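Local coordinates for Lmo0305 protein (Listeria monocytogenes, PDB 3PJ0) that is of uncharacterised function but belongs to the beta-eliminating lyase family, within the pyridoxal-phosphate aminotransferase-like clan, and carries that cofactor covalently attached, at residues S65-F69 / A228-K232; L154-L160 / I184-K190; S173-A179 / F199-S205. All blocks are in the same frame, centred on the assembly; numbering follows the deposited sequence. Where two conformers were deposited one is given.

Contact 1 (S65-F69 / A228-K232); sequences SAVFF and AKIWK
In the conformer described here, the ammonium group of Lys232 donates from NZ to Phe68 O at 3.0 Å, tying a helix to the outward-facing backbone of a strand. The C=O...N angle is 156° and the donor is somewhat tilted from the carbonyl plane. In Lys232, CG, anti to the backbone N, and CD run past the ring of Phe69, and the bend at chi3 (75°) then turns CE and NZ toward the carbonyl. CD rests over a face of the Phe69 ring, 4.0 Å from its centroid, in a CH-pi contact; NZ itself lies too far above the ring for more than a weak cation-pi attraction. Lysine suits this place because its greasy stem can line an aromatic ring while its tip serves a polar atom. Val67 fills the space beside it: CG2 comes to 3.5 Å from Lys232 NZ and 3.9 Å from Lys229 CG, and CG1 faces Ala228 CB at 4.3 Å, where a small residue lets the helix come close. Lys229, extended beyond CG, reaches past Val67 toward the strand and works through a water, which accepts from its NZ at 2.9 Å and donates to Ala66 O at 2.7 Å. Two lysines one helical turn apart thus satisfy successive outward carbonyls of the strand, Ser65, Val67 and Phe69 having their backbone bonds with strand 216-220. Phe68 N turns outward too and is held by Glu54 of helix 48-61. Helix and strand run nearly parallel, 13° apart with axes 9.8 Å from each other. Helix 222-234 thereby flanks the outermost strand, within this chain, of the seven-stranded mixed sheet that forms the large domain of fold-type I pyridoxal-phosphate proteins.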
loop_
_atom_site.group_PDB
_atom_site.type_symbol
_atom_site.label_atom_id
_atom_site.label_comp_id
_atom_site.label_asym_id
_atom_site.label_seq_id
_atom_site.Cartn_x
_atom_site.Cartn_y
_atom_site.Cartn_z
ATOM N N SER A 65 11.822 5.571 -17.200
ATOM C CA SER A 65 10.496 5.518 -16.628
ATOM C C SER A 65 10.558 5.193 -15.150
ATOM O O SER A 65 11.627 4.909 -14.588
ATOM C CB SER A 65 9.575 4.554 -17.399
ATOM O OG SER A 65 10.005 3.209 -17.340
ATOM N N ALA A 66 9.391 5.237 -14.530
ATOM C CA ALA A 66 9.262 5.072 -13.084
ATOM C C ALA A 66 7.916 4.486 -12.764
ATOM O O ALA A 66 6.990 4.528 -13.591
ATOM C CB ALA A 66 9.415 6.427 -12.363
ATOM N N VAL A 67 7.821 3.938 -11.552
ATOM C CA VAL A 67 6.588 3.369 -11.061
ATOM C C VAL A 67 6.378 3.851 -9.634
ATOM O O VAL A 67 7.288 3.799 -8.781
ATOM C CB VAL A 67 6.555 1.809 -11.151
ATOM C CG1 VAL A 67 7.820 1.222 -10.649
ATOM C CG2 VAL A 67 5.310 1.229 -10.416
ATOM N N PHE A 68 5.169 4.326 -9.380
ATOM C CA PHE A 68 4.814 4.760 -8.049
ATOM C C PHE A 68 4.408 3.560 -7.183
ATOM O O PHE A 68 3.476 2.803 -7.525
ATOM C CB PHE A 68 3.706 5.827 -8.078
ATOM C CG PHE A 68 3.438 6.429 -6.725
ATOM C CD1 PHE A 68 4.155 7.524 -6.303
ATOM C CD2 PHE A 68 2.494 5.868 -5.862
ATOM C CE1 PHE A 68 3.931 8.092 -5.048
ATOM C CE2 PHE A 68 2.270 6.405 -4.605
ATOM C CZ PHE A 68 2.999 7.521 -4.185
ATOM N N PHE A 69 5.088 3.417 -6.044
ATOM C CA PHE A 69 4.857 2.339 -5.084
ATOM C C PHE A 69 4.316 2.807 -3.729
ATOM O O PHE A 69 4.687 3.864 -3.269
ATOM C CB PHE A 69 6.190 1.637 -4.789
ATOM C CG PHE A 69 6.532 0.495 -5.738
ATOM C CD1 PHE A 69 6.015 -0.780 -5.522
ATOM C CD2 PHE A 69 7.398 0.689 -6.816
ATOM C CE1 PHE A 69 6.339 -1.833 -6.380
ATOM C CE2 PHE A 69 7.762 -0.410 -7.667
ATOM C CZ PHE A 69 7.213 -1.641 -7.451
ATOM N N ALA A 228 8.997 -4.527 -12.791
ATOM C CA ALA A 228 8.633 -4.098 -11.434
ATOM C C ALA A 228 7.117 -3.995 -11.253
ATOM O O ALA A 228 6.609 -4.260 -10.178
ATOM C CB ALA A 228 9.329 -2.787 -11.032
ATOM N N LYS A 229 6.401 -3.633 -12.313
ATOM C CA LYS A 229 4.952 -3.511 -12.242
ATOM C C LYS A 229 4.276 -4.868 -12.092
ATOM O O LYS A 229 3.257 -4.985 -11.406
ATOM C CB LYS A 229 4.406 -2.728 -13.444
ATOM C CG LYS A 229 4.795 -1.264 -13.426
ATOM C CD LYS A 229 4.056 -0.469 -14.480
ATOM C CE LYS A 229 4.508 0.967 -14.527
ATOM N NZ LYS A 229 3.629 1.770 -15.461
ATOM N N ILE A 230 4.850 -5.896 -12.704
ATOM C CA ILE A 230 4.342 -7.253 -12.534
ATOM C C ILE A 230 4.509 -7.675 -11.063
ATOM O O ILE A 230 3.569 -8.168 -10.451
ATOM C CB ILE A 230 5.037 -8.255 -13.449
ATOM C CG1 ILE A 230 4.784 -7.882 -14.911
ATOM C CG2 ILE A 230 4.534 -9.676 -13.142
ATOM C CD1 ILE A 230 5.416 -8.828 -15.915
ATOM N N TRP A 231 5.685 -7.431 -10.504
ATOM C CA TRP A 231 5.961 -7.755 -9.104
ATOM C C TRP A 231 5.078 -6.934 -8.173
ATOM O O TRP A 231 4.657 -7.425 -7.132
ATOM C CB TRP A 231 7.453 -7.547 -8.743
ATOM C CG TRP A 231 8.359 -8.650 -9.203
ATOM C CD1 TRP A 231 9.265 -8.598 -10.218
ATOM C CD2 TRP A 231 8.447 -9.969 -8.650
ATOM N NE1 TRP A 231 9.904 -9.826 -10.337
ATOM C CE2 TRP A 231 9.431 -10.667 -9.368
ATOM C CE3 TRP A 231 7.810 -10.615 -7.584
ATOM C CZ2 TRP A 231 9.769 -12.009 -9.082
ATOM C CZ3 TRP A 231 8.147 -11.942 -7.313
ATOM C CH2 TRP A 231 9.106 -12.613 -8.055
ATOM N N LYS A 232 4.811 -5.678 -8.529
ATOM C CA LYS A 232 3.919 -4.819 -7.716
ATOM C C LYS A 232 2.534 -5.495 -7.509
ATOM O O LYS A 232 1.983 -5.474 -6.395
ATOM C CB LYS A 232 3.740 -3.415 -8.322
ATOM C CG LYS A 232 2.992 -2.436 -7.372
ATOM C CD LYS A 232 3.039 -0.946 -7.790
ATOM C CE LYS A 232 2.125 -0.633 -8.951
ATOM N NZ LYS A 232 2.073 0.831 -9.259
HETATM O O HOH W 1 5.642 3.807 -15.784
#

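Contact 2 (L154-L160 / I184-K190); sequences LPAFEEL and ITPFYQK
Tyr188 stands at the centre, its ring clasped between Leu154 and Phe157 and its hydroxyl bonded to Pro155 O. OH donates to that carbonyl at 2.7 Å, with a C=O...O angle of 148°, and the oxygen lies at the edge of the tyrosine ring, near its plane. Over one face comes Phe157, edge first: its CD1 sits above the middle of the tyrosine ring, the centroids are 5.2 Å apart and the planes stand at 77°, a T-shaped pair. The opposite face takes Leu154 CD1, offset toward the rim. That same methyl reaches on to Phe187 CD2 at 3.7 Å and Ile184 CG2 at 4.0 Å, so one leucine branch joins three residues of 184-190. Phe157 is covered in turn by Lys190, whose CG lies 4.0 Å from the ring centroid in a CH-pi contact. A bend at chi2 (-76°) lays the rest of the lysine chain along the ring, CE coming 3.8 Å from Phe157 CD2.

Further out, backbone turns set these groups in place. Ala156 is the N-cap of helix 157-170, which puts Phe157 in its first turn, and the positive phi of Gln189 ends helix 185-188 and turns the chain toward Lys190. Ile195 of helix 192-196 backs Phe157, Ile184 and Lys190, while Phe187 leans on Phe264 of helix 260-275. With apolar contacts making up nearly all the rest, the single phenol-to-carbonyl bond supplies the directionality: it satisfies the hydroxyl at the far end of the ring and probably sets how deep the tyrosine sits between Leu154 and Phe157.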
loop_
_atom_site.group_PDB
_atom_site.type_symbol
_atom_site.label_atom_id
_atom_site.label_comp_id
_atom_site.label_asym_id
_atom_site.label_seq_id
_atom_site.Cartn_x
_atom_site.Cartn_y
_atom_site.Cartn_z
ATOM N N LEU A 154 28.284 10.113 4.057
ATOM C CA LEU A 154 28.444 9.981 2.619
ATOM C C LEU A 154 29.880 9.774 2.209
ATOM O O LEU A 154 30.777 10.389 2.765
ATOM C CB LEU A 154 27.992 11.291 1.918
ATOM C CG LEU A 154 26.498 11.601 1.890
ATOM C CD1 LEU A 154 26.223 13.026 1.398
ATOM C CD2 LEU A 154 25.788 10.566 0.988
ATOM N N PRO A 155 30.113 8.919 1.199
ATOM C CA PRO A 155 31.433 8.883 0.616
ATOM C C PRO A 155 31.642 10.126 -0.266
ATOM O O PRO A 155 30.676 10.744 -0.760
ATOM C CB PRO A 155 31.385 7.640 -0.263
ATOM C CG PRO A 155 29.962 7.566 -0.707
ATOM C CD PRO A 155 29.190 7.990 0.533
ATOM N N ALA A 156 32.895 10.501 -0.463
ATOM C CA ALA A 156 33.194 11.538 -1.446
ATOM C C ALA A 156 32.534 11.122 -2.780
ATOM O O ALA A 156 32.435 9.925 -3.089
ATOM C CB ALA A 156 34.693 11.658 -1.616
ATOM N N PHE A 157 32.090 12.100 -3.568
ATOM C CA PHE A 157 31.435 11.772 -4.832
ATOM C C PHE A 157 32.358 10.950 -5.746
ATOM O O PHE A 157 31.930 9.981 -6.348
ATOM C CB PHE A 157 30.892 13.018 -5.556
ATOM C CG PHE A 157 29.915 12.674 -6.662
ATOM C CD1 PHE A 157 28.598 12.363 -6.360
ATOM C CD2 PHE A 157 30.330 12.601 -7.988
ATOM C CE1 PHE A 157 27.698 12.013 -7.368
ATOM C CE2 PHE A 157 29.425 12.251 -9.003
ATOM C CZ PHE A 157 28.126 11.948 -8.685
ATOM N N GLU A 158 33.636 11.301 -5.787
ATOM C CA GLU A 158 34.605 10.577 -6.626
ATOM C C GLU A 158 34.694 9.093 -6.269
ATOM O O GLU A 158 35.006 8.255 -7.112
ATOM C CB GLU A 158 35.987 11.226 -6.563
ATOM C CG GLU A 158 36.031 12.637 -7.154
ATOM C CD GLU A 158 35.402 13.697 -6.254
ATOM O OE1 GLU A 158 35.140 13.403 -5.067
ATOM O OE2 GLU A 158 35.152 14.811 -6.741
ATOM N N GLU A 159 34.438 8.754 -5.007
ATOM C CA GLU A 159 34.472 7.362 -4.591
ATOM C C GLU A 159 33.214 6.617 -5.060
ATOM O O GLU A 159 33.244 5.406 -5.326
ATOM C CB GLU A 159 34.679 7.265 -3.076
ATOM C CG GLU A 159 36.018 7.832 -2.601
ATOM C CD GLU A 159 37.268 7.100 -3.139
ATOM O OE1 GLU A 159 37.152 5.982 -3.686
ATOM O OE2 GLU A 159 38.382 7.647 -2.969
ATOM N N LEU A 160 32.094 7.331 -5.153
ATOM C CA LEU A 160 30.866 6.747 -5.672
ATOM C C LEU A 160 31.088 6.485 -7.164
ATOM O O LEU A 160 30.717 5.448 -7.667
ATOM C CB LEU A 160 29.704 7.715 -5.389
ATOM C CG LEU A 160 28.259 7.277 -5.592
ATOM C CD1 LEU A 160 27.944 6.035 -4.766
ATOM C CD2 LEU A 160 27.347 8.433 -5.197
ATOM N N ILE A 184 20.677 15.276 -0.027
ATOM C CA ILE A 184 22.135 15.271 -0.261
ATOM C C ILE A 184 22.638 16.090 -1.470
ATOM O O ILE A 184 23.834 16.324 -1.607
ATOM C CB ILE A 184 22.695 13.817 -0.347
ATOM C CG1 ILE A 184 22.301 13.100 -1.655
ATOM C CG2 ILE A 184 22.267 13.007 0.862
ATOM C CD1 ILE A 184 22.861 11.719 -1.801
ATOM N N THR A 185 21.749 16.566 -2.325
ATOM C CA THR A 185 22.210 17.333 -3.497
ATOM C C THR A 185 22.958 18.615 -3.098
ATOM O O THR A 185 23.947 18.961 -3.724
ATOM C CB THR A 185 21.095 17.588 -4.527
ATOM O OG1 THR A 185 20.112 18.473 -3.998
ATOM C CG2 THR A 185 20.435 16.279 -4.931
ATOM N N PRO A 186 22.537 19.296 -2.005
ATOM C CA PRO A 186 23.327 20.514 -1.639
ATOM C C PRO A 186 24.813 20.247 -1.305
ATOM O O PRO A 186 25.708 20.956 -1.812
ATOM C CB PRO A 186 22.579 21.073 -0.420
ATOM C CG PRO A 186 21.170 20.527 -0.561
ATOM C CD PRO A 186 21.325 19.149 -1.177
ATOM N N PHE A 187 25.088 19.200 -0.535
ATOM C CA PHE A 187 26.461 18.842 -0.168
ATOM C C PHE A 187 27.271 18.370 -1.368
ATOM O O PHE A 187 28.371 18.827 -1.582
ATOM C CB PHE A 187 26.510 17.759 0.917
ATOM C CG PHE A 187 27.878 17.190 1.125
ATOM C CD1 PHE A 187 28.825 17.895 1.841
ATOM C CD2 PHE A 187 28.246 15.994 0.534
ATOM C CE1 PHE A 187 30.129 17.382 1.995
ATOM C CE2 PHE A 187 29.524 15.487 0.688
ATOM C CZ PHE A 187 30.476 16.186 1.410
ATOM N N TYR A 188 26.690 17.491 -2.172
ATOM C CA TYR A 188 27.404 17.024 -3.349
ATOM C C TYR A 188 27.542 18.071 -4.460
ATOM O O TYR A 188 28.424 17.960 -5.285
ATOM C CB TYR A 188 26.769 15.759 -3.914
ATOM C CG TYR A 188 27.164 14.449 -3.277
ATOM C CD1 TYR A 188 28.460 14.211 -2.807
ATOM C CD2 TYR A 188 26.271 13.393 -3.263
ATOM C CE1 TYR A 188 28.825 12.948 -2.275
ATOM C CE2 TYR A 188 26.624 12.128 -2.757
ATOM C CZ TYR A 188 27.898 11.908 -2.282
ATOM O OH TYR A 188 28.202 10.641 -1.779
ATOM N N GLN A 189 26.692 19.086 -4.468
ATOM C CA GLN A 189 26.685 20.072 -5.554
ATOM C C GLN A 189 26.491 19.326 -6.917
ATOM O O GLN A 189 27.113 19.631 -7.950
ATOM C CB GLN A 189 27.886 21.014 -5.466
ATOM C CG GLN A 189 27.732 22.001 -4.298
ATOM C CD GLN A 189 26.597 22.978 -4.537
ATOM O OE1 GLN A 189 26.655 23.766 -5.491
ATOM N NE2 GLN A 189 25.539 22.924 -3.700
ATOM N N LYS A 190 25.608 18.326 -6.855
ATOM C CA LYS A 190 25.197 17.484 -7.997
ATOM C C LYS A 190 23.682 17.439 -8.043
ATOM O O LYS A 190 23.035 17.437 -7.003
ATOM C CB LYS A 190 25.725 16.043 -7.852
ATOM C CG LYS A 190 27.255 15.931 -7.859
ATOM C CD LYS A 190 27.870 16.069 -9.238
ATOM C CE LYS A 190 29.371 16.117 -9.163
ATOM N NZ LYS A 190 30.017 15.963 -10.505
#

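Contact 3 (S173-A179 / F199-S205); sequences SLHLDGA and FDSVYVS
The pyridine end of the cofactor site is built on two adjacent parallel strands, 173-178 and 201-205, where Asp177 OD2 bonds N1 of the modified lysine at position 208 and also Gln76. OD1, the other carboxylate oxygen, accepts from Ala179 N at 3.2 Å in an Asx turn and lies at the edge of the Tyr203 ring, 3.3 Å from CE2, so both ends of the group are fixed. Beside Asp177 on the same face, His175 ND1 and Ser201 OG share a nearly straight bond of 2.8 Å, while His175 NE2 is held by Gln76; Gln76 thus bridges Asp177 and His175 and is placed to orient both. An aspartate facing the pyridine nitrogen is a hallmark of fold-type I pyridoxal-phosphate proteins, and here the strand carrying it is joined to its neighbour by a beta-alpha-beta crossover. Between the backbones, Leu176 donates from N to Ser201 O at 2.9 Å and accepts through O from Tyr203 N at 3.0 Å. The other face is apolar: Leu176 CD2 meets Val202 CG2, and Leu176 CB sits over the middle of the Phe199 ring, 3.6 Å from its centroid. At the strand entrance Asp200, with CG beside its own N (chi1 -70°), takes Leu174 N on the anti lone pair of OD2 at 2.8 Å, and Asp200 N returns a bond to Leu174 O at 2.7 Å.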
loop_
_atom_site.group_PDB
_atom_site.type_symbol
_atom_site.label_atom_id
_atom_site.label_comp_id
_atom_site.label_asym_id
_atom_site.label_seq_id
_atom_site.Cartn_x
_atom_site.Cartn_y
_atom_site.Cartn_z
ATOM N N SER A 173 25.006 -4.996 -10.978
ATOM C CA SER A 173 24.010 -3.922 -11.041
ATOM C C SER A 173 24.159 -3.066 -9.785
ATOM O O SER A 173 24.500 -3.594 -8.725
ATOM C CB SER A 173 22.581 -4.473 -11.109
ATOM O OG SER A 173 22.359 -5.268 -12.265
ATOM N N LEU A 174 23.941 -1.755 -9.907
ATOM C CA LEU A 174 24.105 -0.839 -8.780
ATOM C C LEU A 174 22.753 -0.186 -8.564
ATOM O O LEU A 174 22.189 0.394 -9.507
ATOM C CB LEU A 174 25.194 0.214 -9.064
ATOM C CG LEU A 174 25.795 0.952 -7.841
ATOM C CD1 LEU A 174 26.548 0.009 -6.906
ATOM C CD2 LEU A 174 26.713 2.134 -8.276
ATOM N N HIS A 175 22.227 -0.326 -7.338
ATOM C CA HIS A 175 20.924 0.191 -6.933
ATOM C C HIS A 175 21.054 1.233 -5.828
ATOM O O HIS A 175 21.741 0.995 -4.819
ATOM C CB HIS A 175 19.998 -0.938 -6.397
ATOM C CG HIS A 175 18.703 -0.410 -5.856
ATOM N ND1 HIS A 175 17.662 -0.036 -6.679
ATOM C CD2 HIS A 175 18.298 -0.146 -4.585
ATOM C CE1 HIS A 175 16.670 0.422 -5.939
ATOM N NE2 HIS A 175 17.034 0.389 -4.666
ATOM N N LEU A 176 20.371 2.372 -6.005
ATOM C CA LEU A 176 20.381 3.457 -5.032
ATOM C C LEU A 176 19.185 3.462 -4.103
ATOM O O LEU A 176 18.055 3.576 -4.562
ATOM C CB LEU A 176 20.446 4.827 -5.745
ATOM C CG LEU A 176 20.313 6.109 -4.891
ATOM C CD1 LEU A 176 21.391 6.124 -3.806
ATOM C CD2 LEU A 176 20.396 7.379 -5.753
ATOM N N ASP A 177 19.442 3.255 -2.805
ATOM C CA ASP A 177 18.456 3.477 -1.779
ATOM C C ASP A 177 18.549 4.987 -1.564
ATOM O O ASP A 177 19.411 5.493 -0.847
ATOM C CB ASP A 177 18.700 2.671 -0.472
ATOM C CG ASP A 177 17.624 2.940 0.576
ATOM O OD1 ASP A 177 16.997 4.019 0.509
ATOM O OD2 ASP A 177 17.375 2.061 1.435
ATOM N N GLY A 178 17.671 5.697 -2.251
ATOM C CA GLY A 178 17.612 7.128 -2.226
ATOM C C GLY A 178 16.456 7.647 -1.402
ATOM O O GLY A 178 15.862 8.683 -1.743
ATOM N N ALA A 179 16.149 6.955 -0.302
ATOM C CA ALA A 179 15.123 7.393 0.622
ATOM C C ALA A 179 15.335 8.870 1.003
ATOM O O ALA A 179 14.362 9.628 1.197
ATOM C CB ALA A 179 15.151 6.524 1.887
ATOM N N PHE A 199 23.825 4.807 -11.281
ATOM C CA PHE A 199 23.083 3.639 -10.829
ATOM C C PHE A 199 22.182 3.082 -11.908
ATOM O O PHE A 199 21.698 3.808 -12.756
ATOM C CB PHE A 199 22.187 4.044 -9.625
ATOM C CG PHE A 199 22.967 4.402 -8.394
ATOM C CD1 PHE A 199 23.313 3.410 -7.482
ATOM C CD2 PHE A 199 23.371 5.710 -8.165
ATOM C CE1 PHE A 199 24.054 3.719 -6.331
ATOM C CE2 PHE A 199 24.122 6.035 -7.020
ATOM C CZ PHE A 199 24.448 5.032 -6.099
ATOM N N ASP A 200 21.980 1.783 -11.861
ATOM C CA ASP A 200 21.036 1.113 -12.736
ATOM C C ASP A 200 19.591 1.400 -12.338
ATOM O O ASP A 200 18.725 1.503 -13.192
ATOM C CB ASP A 200 21.273 -0.390 -12.660
ATOM C CG ASP A 200 22.551 -0.780 -13.309
ATOM O OD1 ASP A 200 22.583 -0.712 -14.556
ATOM O OD2 ASP A 200 23.521 -1.121 -12.613
ATOM N N SER A 201 19.314 1.415 -11.044
ATOM C CA SER A 201 17.965 1.674 -10.560
ATOM C C SER A 201 18.029 2.526 -9.305
ATOM O O SER A 201 19.059 2.599 -8.627
ATOM C CB SER A 201 17.193 0.358 -10.315
ATOM O OG SER A 201 17.891 -0.504 -9.415
ATOM N N VAL A 202 16.925 3.192 -9.008
ATOM C CA VAL A 202 16.849 4.058 -7.826
ATOM C C VAL A 202 15.452 4.081 -7.220
ATOM O O VAL A 202 14.437 4.096 -7.923
ATOM C CB VAL A 202 17.287 5.498 -8.156
ATOM C CG1 VAL A 202 16.609 6.001 -9.445
ATOM C CG2 VAL A 202 17.053 6.476 -6.936
ATOM N N TYR A 203 15.441 4.145 -5.898
ATOM C CA TYR A 203 14.261 4.312 -5.093
ATOM C C TYR A 203 14.358 5.643 -4.361
ATOM O O TYR A 203 15.414 5.952 -3.805
ATOM C CB TYR A 203 14.150 3.184 -4.065
ATOM C CG TYR A 203 13.571 3.640 -2.744
ATOM C CD1 TYR A 203 12.264 4.117 -2.666
ATOM C CD2 TYR A 203 14.340 3.612 -1.590
ATOM C CE1 TYR A 203 11.746 4.602 -1.470
ATOM C CE2 TYR A 203 13.816 4.022 -0.363
ATOM C CZ TYR A 203 12.522 4.532 -0.302
ATOM O OH TYR A 203 12.015 4.969 0.916
ATOM N N VAL A 204 13.288 6.436 -4.430
ATOM C CA VAL A 204 13.177 7.687 -3.672
ATOM C C VAL A 204 11.860 7.710 -2.846
ATOM O O VAL A 204 10.832 7.154 -3.252
ATOM C CB VAL A 204 13.303 8.973 -4.576
ATOM C CG1 VAL A 204 14.700 9.065 -5.191
ATOM C CG2 VAL A 204 12.211 9.007 -5.654
ATOM N N SER A 205 11.897 8.367 -1.685
ATOM C CA SER A 205 10.747 8.514 -0.799
ATOM C C SER A 205 10.142 9.917 -0.864
ATOM O O SER A 205 10.841 10.913 -1.162
ATOM C CB SER A 205 11.149 8.261 0.664
ATOM O OG SER A 205 9.995 8.209 1.503
#

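Contacts 1 and 3 belong to the same mixed sheet and are both buried, yet they occupy different ranks in it: contact 3 pairs two interior strands, whereas contact 1 sets a helix against outermost strand 65-69, which strand 216-220 separates from strand 201-205. Their nearest atoms are about 7 Å apart. Backbone bonding therefore dominates contact 3, while in contact 1 lysine side chains and a water serve the backbone. Contact 2, partly buried, joins the start of helix 157-170 to the short helix 185-188 by aromatic and aliphatic packing with one crossing hydrogen bond. Its segments alternate along the chain with those of contact 3, and the two meet where Leu160 packs on Phe199. Contact 1 touches neither.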